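Local coordinates for protein GCN5-related N-acetyltransferase (Kribbella flavida, PDB 4H89) that probably transfers an acyl group, most likely acetyl from acetyl-coenzyme A as in related GNAT enzymes, to an acceptor that remains unidentified, at residues Thr135-Val138 and Lys139-Ser143; Leu109-Asp112 and Met113-Trp116; Asp115-Arg119 and Glu120-Ala124. All coordinates share one frame; numbering follows the deposited sequence.

Contact 1 (Thr135-Val138 and Lys139-Ser143); sequences TVAV and KLWQS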
# COMPACT_ATOMS: atom_id res chain seq x y z
N THR A 135 9.48 18.50 -0.62
CA THR A 135 10.26 18.59 -1.86
C THR A 135 11.72 18.21 -1.57
O THR A 135 12.44 17.81 -2.49
CB THR A 135 10.20 19.99 -2.50
OG1 THR A 135 10.70 20.94 -1.56
CG2 THR A 135 8.74 20.37 -2.90
N VAL A 136 12.20 18.33 -0.31
CA VAL A 136 13.57 17.86 -0.06
C VAL A 136 13.70 16.38 -0.38
O VAL A 136 14.67 15.95 -1.02
CB VAL A 136 14.03 18.13 1.38
CG1 VAL A 136 15.41 17.56 1.60
CG2 VAL A 136 14.07 19.63 1.60
N ALA A 137 12.73 15.60 0.05
CA ALA A 137 12.71 14.17 -0.22
C ALA A 137 12.53 13.92 -1.72
O ALA A 137 13.23 13.12 -2.29
CB ALA A 137 11.63 13.48 0.58
N VAL A 138 11.55 14.57 -2.34
CA VAL A 138 11.28 14.38 -3.74
C VAL A 138 12.54 14.61 -4.56
O VAL A 138 12.91 13.79 -5.38
CB VAL A 138 10.11 15.25 -4.26
CG1 VAL A 138 9.93 15.02 -5.74
CG2 VAL A 138 8.80 14.88 -3.55
N LYS A 139 13.17 15.75 -4.37
CA LYS A 139 14.36 16.10 -5.12
C LYS A 139 15.51 15.15 -4.82
O LYS A 139 16.29 14.83 -5.71
CB LYS A 139 14.73 17.56 -4.89
CG LYS A 139 13.67 18.48 -5.52
CD LYS A 139 14.04 19.93 -5.34
CE LYS A 139 12.94 20.86 -5.85
NZ LYS A 139 12.57 20.56 -7.27
N LEU A 140 15.65 14.72 -3.58
CA LEU A 140 16.70 13.78 -3.22
C LEU A 140 16.46 12.46 -3.94
O LEU A 140 17.37 11.93 -4.57
CB LEU A 140 16.72 13.56 -1.69
CG LEU A 140 17.63 12.42 -1.18
CD1 LEU A 140 19.07 12.69 -1.55
CD2 LEU A 140 17.48 12.22 0.32
N TRP A 141 15.23 11.97 -3.92
CA TRP A 141 14.94 10.71 -4.59
C TRP A 141 15.17 10.85 -6.11
O TRP A 141 15.73 9.94 -6.73
CB TRP A 141 13.53 10.23 -4.33
CG TRP A 141 13.07 10.11 -2.95
CD1 TRP A 141 11.75 10.26 -2.51
CD2 TRP A 141 13.82 9.83 -1.82
NE1 TRP A 141 11.66 10.07 -1.21
CE2 TRP A 141 12.91 9.78 -0.73
CE3 TRP A 141 15.15 9.58 -1.59
CZ2 TRP A 141 13.31 9.56 0.56
CZ3 TRP A 141 15.56 9.38 -0.30
CH2 TRP A 141 14.65 9.34 0.78
N GLN A 142 14.75 11.96 -6.71
CA GLN A 142 15.05 12.20 -8.13
C GLN A 142 16.55 12.16 -8.39
O GLN A 142 16.99 11.62 -9.42
CB GLN A 142 14.42 13.52 -8.59
CG GLN A 142 12.91 13.43 -8.69
CD GLN A 142 12.25 14.74 -8.97
OE1 GLN A 142 12.65 15.79 -8.44
NE2 GLN A 142 11.19 14.71 -9.75
N SER A 143 17.34 12.76 -7.50
CA SER A 143 18.79 12.78 -7.67
C SER A 143 19.42 11.39 -7.60
O SER A 143 20.53 11.18 -8.10
CB SER A 143 19.47 13.70 -6.66
OG SER A 143 19.62 13.10 -5.38
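W141 carries its CG anti to its own carbonyl carbon and beside its backbone N (chi1 -54°), which folds the indole back along the helix toward A137, one turn earlier. A137 O therefore sits over one face of the ring, closer to the rim than to the middle, 3.1 Å from W141 CG. The same oxygen accepts the backbone hydrogen bond from W141 N at 2.8 Å, so a single carbonyl meets both the amide and the ring of one residue. A137 CB reaches the indole too, with W141 NE1 3.9 Å away.

Q142 uses a similar first torsion (chi1 -71°) and then runs out extended. It lies alongside V138, both side chains pointing the same way, and its aliphatic part rests on the backbone: Q142 CG is 3.3 Å from V138 O, the acceptor of Q142 N. K139 does much the same three residues earlier, its CB and CG packed against T135 O while K139 N bonds that oxygen at 2.9 Å. L140 N donates to V136 O along a more bent line (150°). Beyond it, S143 OG donates to L140 O at 2.7 Å, in the carbonyl plane and on a lone pair.

The faces of the helix differ. W141 goes into the core, edge-to-face with F127 and also against F94, M169 and C110, and V138 is buried on H167, whereas T135, V136, K139 and Q142 are exposed. This is an amphipathic helix, here the one that follows strand 124-131 in the GNAT fold and packs on the sheet through W141 and V138.

Contact 2 (Leu109-Asp112 and Met113-Trp116); sequences LCQD and MIDW
Q111 NE2 donates to D115 OD1 at 2.9 Å, a side-chain bond as short as the backbone bonds around it. The two groups meet at a slant, their planes 43° apart: the oxygen lies almost exactly in the amide plane of Q111, but the N-H comes to it from above the carboxylate plane. Q111 makes the reach because its chain turns at chi2 (63°), swinging the amide forward along the helix. In the backbone, D115 N donates to Q111 O as well, so this pair of residues is joined both by backbone and by side chains.

On the next strip of the helix, I114 lies against C110. I114 CG1 is 3.3 Å from C110 O, which also accepts I114 N at 2.9 Å, and the CD1 of I114 extends to within 4.1 Å of C110 SG. I114 CG2, the other branch, lies 4.0 Å from Q111 NE2, which places a methyl beside the polar pair. M113, a selenomethionine, rests its CB over L109 O and C110 O, then leads its SE away from this turn.

The carboxylate of D112 has its main partner elsewhere, in a salt bridge from OD2 to R61. Helix 105-119 connects strands 89-96 and 124-131 as a beta-alpha-beta unit. L109 and M113 pack on strand 89-96, W116 and M113 on M78 of strand 72-80, L109 and D112 on strand 61-66, and C110 against L144 and F146.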
# COMPACT_ATOMS: atom_id res chain seq x y z
N LEU A 109 21.34 6.76 3.56
CA LEU A 109 20.40 5.66 3.81
C LEU A 109 19.80 5.16 2.51
O LEU A 109 19.66 3.94 2.34
CB LEU A 109 19.31 6.12 4.78
CG LEU A 109 19.66 6.33 6.23
CD1 LEU A 109 18.53 7.10 6.91
CD2 LEU A 109 19.90 4.99 6.89
N CYS A 110 19.40 6.06 1.63
CA CYS A 110 18.77 5.61 0.40
C CYS A 110 19.76 4.97 -0.56
O CYS A 110 19.41 3.98 -1.20
CB CYS A 110 18.04 6.78 -0.27
SG CYS A 110 16.97 6.27 -1.65
N GLN A 111 20.96 5.51 -0.68
CA GLN A 111 21.95 4.85 -1.52
C GLN A 111 22.25 3.44 -1.02
O GLN A 111 22.36 2.50 -1.79
CB GLN A 111 23.23 5.66 -1.61
CG GLN A 111 24.25 5.06 -2.57
CD GLN A 111 23.72 5.04 -4.00
OE1 GLN A 111 23.32 6.06 -4.50
NE2 GLN A 111 23.60 3.86 -4.60
N ASP A 112 22.40 3.30 0.29
CA ASP A 112 22.63 1.99 0.88
C ASP A 112 21.46 1.04 0.56
O ASP A 112 21.66 -0.13 0.25
CB ASP A 112 22.84 2.10 2.40
CG ASP A 112 23.00 0.74 3.03
OD1 ASP A 112 24.13 0.20 3.03
OD2 ASP A 112 21.96 0.25 3.49
N MSE A 113 20.24 1.55 0.63
CA MSE A 113 19.05 0.76 0.30
C MSE A 113 19.05 0.34 -1.19
O MSE A 113 18.74 -0.83 -1.49
CB MSE A 113 17.80 1.59 0.67
CG MSE A 113 16.47 0.89 0.41
SE MSE A 113 15.81 1.10 -1.37
CE MSE A 113 14.91 -0.49 -1.42
N ILE A 114 19.44 1.23 -2.08
CA ILE A 114 19.49 0.90 -3.50
C ILE A 114 20.54 -0.18 -3.72
O ILE A 114 20.29 -1.13 -4.49
CB ILE A 114 19.88 2.17 -4.32
CG1 ILE A 114 18.71 3.15 -4.35
CG2 ILE A 114 20.31 1.82 -5.75
CD1 ILE A 114 19.05 4.57 -4.79
N ASP A 115 21.68 -0.06 -3.07
CA ASP A 115 22.75 -1.07 -3.21
C ASP A 115 22.28 -2.43 -2.69
O ASP A 115 22.48 -3.49 -3.34
CB ASP A 115 24.03 -0.65 -2.50
CG ASP A 115 24.67 0.61 -3.07
OD1 ASP A 115 24.26 1.08 -4.13
OD2 ASP A 115 25.57 1.13 -2.39
N TRP A 116 21.58 -2.42 -1.57
CA TRP A 116 21.01 -3.64 -1.02
C TRP A 116 20.02 -4.27 -1.98
O TRP A 116 20.06 -5.47 -2.22
CB TRP A 116 20.33 -3.32 0.34
CG TRP A 116 19.46 -4.42 0.89
CD1 TRP A 116 19.87 -5.48 1.64
CD2 TRP A 116 18.05 -4.56 0.70
NE1 TRP A 116 18.80 -6.28 1.95
CE2 TRP A 116 17.67 -5.76 1.37
CE3 TRP A 116 17.08 -3.82 0.05
CZ2 TRP A 116 16.34 -6.19 1.45
CZ3 TRP A 116 15.74 -4.26 0.07
CH2 TRP A 116 15.39 -5.43 0.78

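Contact 3 (Asp115-Arg119 and Glu120-Ala124); sequences DWAGR and EGFRA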
# COMPACT_ATOMS: atom_id res chain seq x y z
N ASP A 115 21.68 -0.06 -3.07
CA ASP A 115 22.75 -1.07 -3.21
C ASP A 115 22.28 -2.43 -2.69
O ASP A 115 22.48 -3.49 -3.34
CB ASP A 115 24.03 -0.65 -2.50
CG ASP A 115 24.67 0.61 -3.07
OD1 ASP A 115 24.26 1.08 -4.13
OD2 ASP A 115 25.57 1.13 -2.39
N TRP A 116 21.58 -2.42 -1.57
CA TRP A 116 21.01 -3.64 -1.02
C TRP A 116 20.02 -4.27 -1.98
O TRP A 116 20.06 -5.47 -2.22
CB TRP A 116 20.33 -3.32 0.34
CG TRP A 116 19.46 -4.42 0.89
CD1 TRP A 116 19.87 -5.48 1.64
CD2 TRP A 116 18.05 -4.56 0.70
NE1 TRP A 116 18.80 -6.28 1.95
CE2 TRP A 116 17.67 -5.76 1.37
CE3 TRP A 116 17.08 -3.82 0.05
CZ2 TRP A 116 16.34 -6.19 1.45
CZ3 TRP A 116 15.74 -4.26 0.07
CH2 TRP A 116 15.39 -5.43 0.78
N ALA A 117 19.11 -3.47 -2.51
CA ALA A 117 18.05 -4.03 -3.36
C ALA A 117 18.68 -4.65 -4.58
O ALA A 117 18.20 -5.68 -5.08
CB ALA A 117 17.06 -2.93 -3.73
N GLY A 118 19.71 -4.02 -5.11
CA GLY A 118 20.42 -4.55 -6.26
C GLY A 118 21.04 -5.90 -5.96
O GLY A 118 20.83 -6.87 -6.71
N ARG A 119 21.80 -5.99 -4.88
CA ARG A 119 22.47 -7.25 -4.57
C ARG A 119 21.51 -8.33 -4.18
O ARG A 119 21.78 -9.52 -4.41
CB ARG A 119 23.62 -7.11 -3.58
CG ARG A 119 23.26 -6.77 -2.20
CD ARG A 119 24.47 -6.87 -1.23
NE ARG A 119 24.05 -6.33 0.05
CZ ARG A 119 24.10 -5.04 0.40
NH1 ARG A 119 23.59 -4.68 1.58
NH2 ARG A 119 24.68 -4.14 -0.37
N GLU A 120 20.34 -7.97 -3.65
CA GLU A 120 19.33 -8.96 -3.28
C GLU A 120 18.46 -9.38 -4.46
O GLU A 120 17.58 -10.22 -4.32
CB GLU A 120 18.45 -8.41 -2.18
CG GLU A 120 19.15 -8.35 -0.84
CD GLU A 120 19.47 -9.71 -0.26
OE1 GLU A 120 18.71 -10.67 -0.51
OE2 GLU A 120 20.47 -9.79 0.45
N GLY A 121 18.70 -8.80 -5.63
CA GLY A 121 18.05 -9.31 -6.81
C GLY A 121 16.74 -8.68 -7.22
O GLY A 121 16.13 -9.10 -8.19
N PHE A 122 16.35 -7.60 -6.55
CA PHE A 122 15.12 -6.93 -6.94
C PHE A 122 15.31 -6.33 -8.33
O PHE A 122 16.42 -5.99 -8.76
CB PHE A 122 14.77 -5.84 -5.92
CG PHE A 122 14.28 -6.35 -4.57
CD1 PHE A 122 12.97 -6.68 -4.37
CD2 PHE A 122 15.18 -6.54 -3.55
CE1 PHE A 122 12.50 -7.09 -3.13
CE2 PHE A 122 14.73 -6.91 -2.28
CZ PHE A 122 13.39 -7.23 -2.07
N ARG A 123 14.19 -6.12 -9.01
CA ARG A 123 14.15 -5.53 -10.35
C ARG A 123 13.82 -4.03 -10.37
O ARG A 123 14.06 -3.37 -11.37
CB ARG A 123 13.14 -6.25 -11.22
CG ARG A 123 13.61 -7.60 -11.64
CD ARG A 123 12.53 -8.41 -12.33
NE ARG A 123 13.07 -9.44 -13.21
CZ ARG A 123 13.57 -10.60 -12.80
NH1 ARG A 123 13.91 -11.45 -13.73
NH2 ARG A 123 13.74 -10.94 -11.49
N ALA A 124 13.31 -3.50 -9.26
CA ALA A 124 12.90 -2.11 -9.17
C ALA A 124 12.62 -1.78 -7.72
O ALA A 124 12.58 -2.66 -6.88
CB ALA A 124 11.67 -1.87 -10.02
O HOH W 1 19.15 -6.63 -8.88
O HOH W 2 22.55 -8.28 1.22
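This is a helix C-terminal cap: helix 105-119 stops, and the chain turns through E120-R123 toward strand 124-131. The turn is a Schellman motif. F122 N reaches back to A117 O at 3.0 Å, and inside that bond G121 N donates to G118 O at 3.1 Å, coming from above the carbonyl plane. G121 makes the reversal with a positive phi of 93°, where a side chain would jam against the preceding carbonyl oxygen. Water 1 ties the turn once more, donating to G118 O and F122 O at 2.8 Å each.

W116, one turn before the cap, lends its ring to both E120 and F122. The CG of E120 sits over one face of its five-membered ring, a CH-pi contact 3.8 Å from the centroid. Farther along the indole, W116 CH2 touches F122 CE2 at 3.5 Å; the two rings meet obliquely, their planes 42° apart. F122 also turns its edge to A117 O, the oxygen its own N-H holds. With an alanine in place of W116 the indole is gone, so E120 CG would probably lose the ring face it rests on and a gap would probably open beside F122 CE2.

R119 points its CG between its backbone N and carbonyl carbon (chi1 68°), and the chain then runs extended, bringing one face of the guanidinium against W116 CA, which stands 3.6 Å above its plane, over the centre. R119 NE donates to water 2, which donates onward to E120 OE2 at 2.7 Å, so these opposite charges are linked through solvent. E120 O accepts a hydrogen bond from Q59 NE2, and R123 packs on Y163 of the second subunit. The glycine-closed turn thus ends the crossover helix of a beta-alpha-beta unit and sends the chain on to strand 124-131 of the GNAT fold.

Overall arrangement
Contacts 2 and 3 follow one another along helix 105-119, contact 3 running on into the loop after it; they share D115 and W116, with centres about 9 Å apart. Contact 2 is the buried middle and contact 3 the way out. Contact 1 belongs to the next helix. Its centre lies about 15 Å from that of contact 2, but the two helices touch, W141 CZ3 packing on C110 CB at 3.6 Å. Contacts 1 and 3 stay about 11 Å apart at their nearest atoms. In GNAT relatives acetyl-coenzyme A binds where the strands corresponding to 89-96 and 124-131 splay, with its pyrophosphate near the start of the helix corresponding to 105-119.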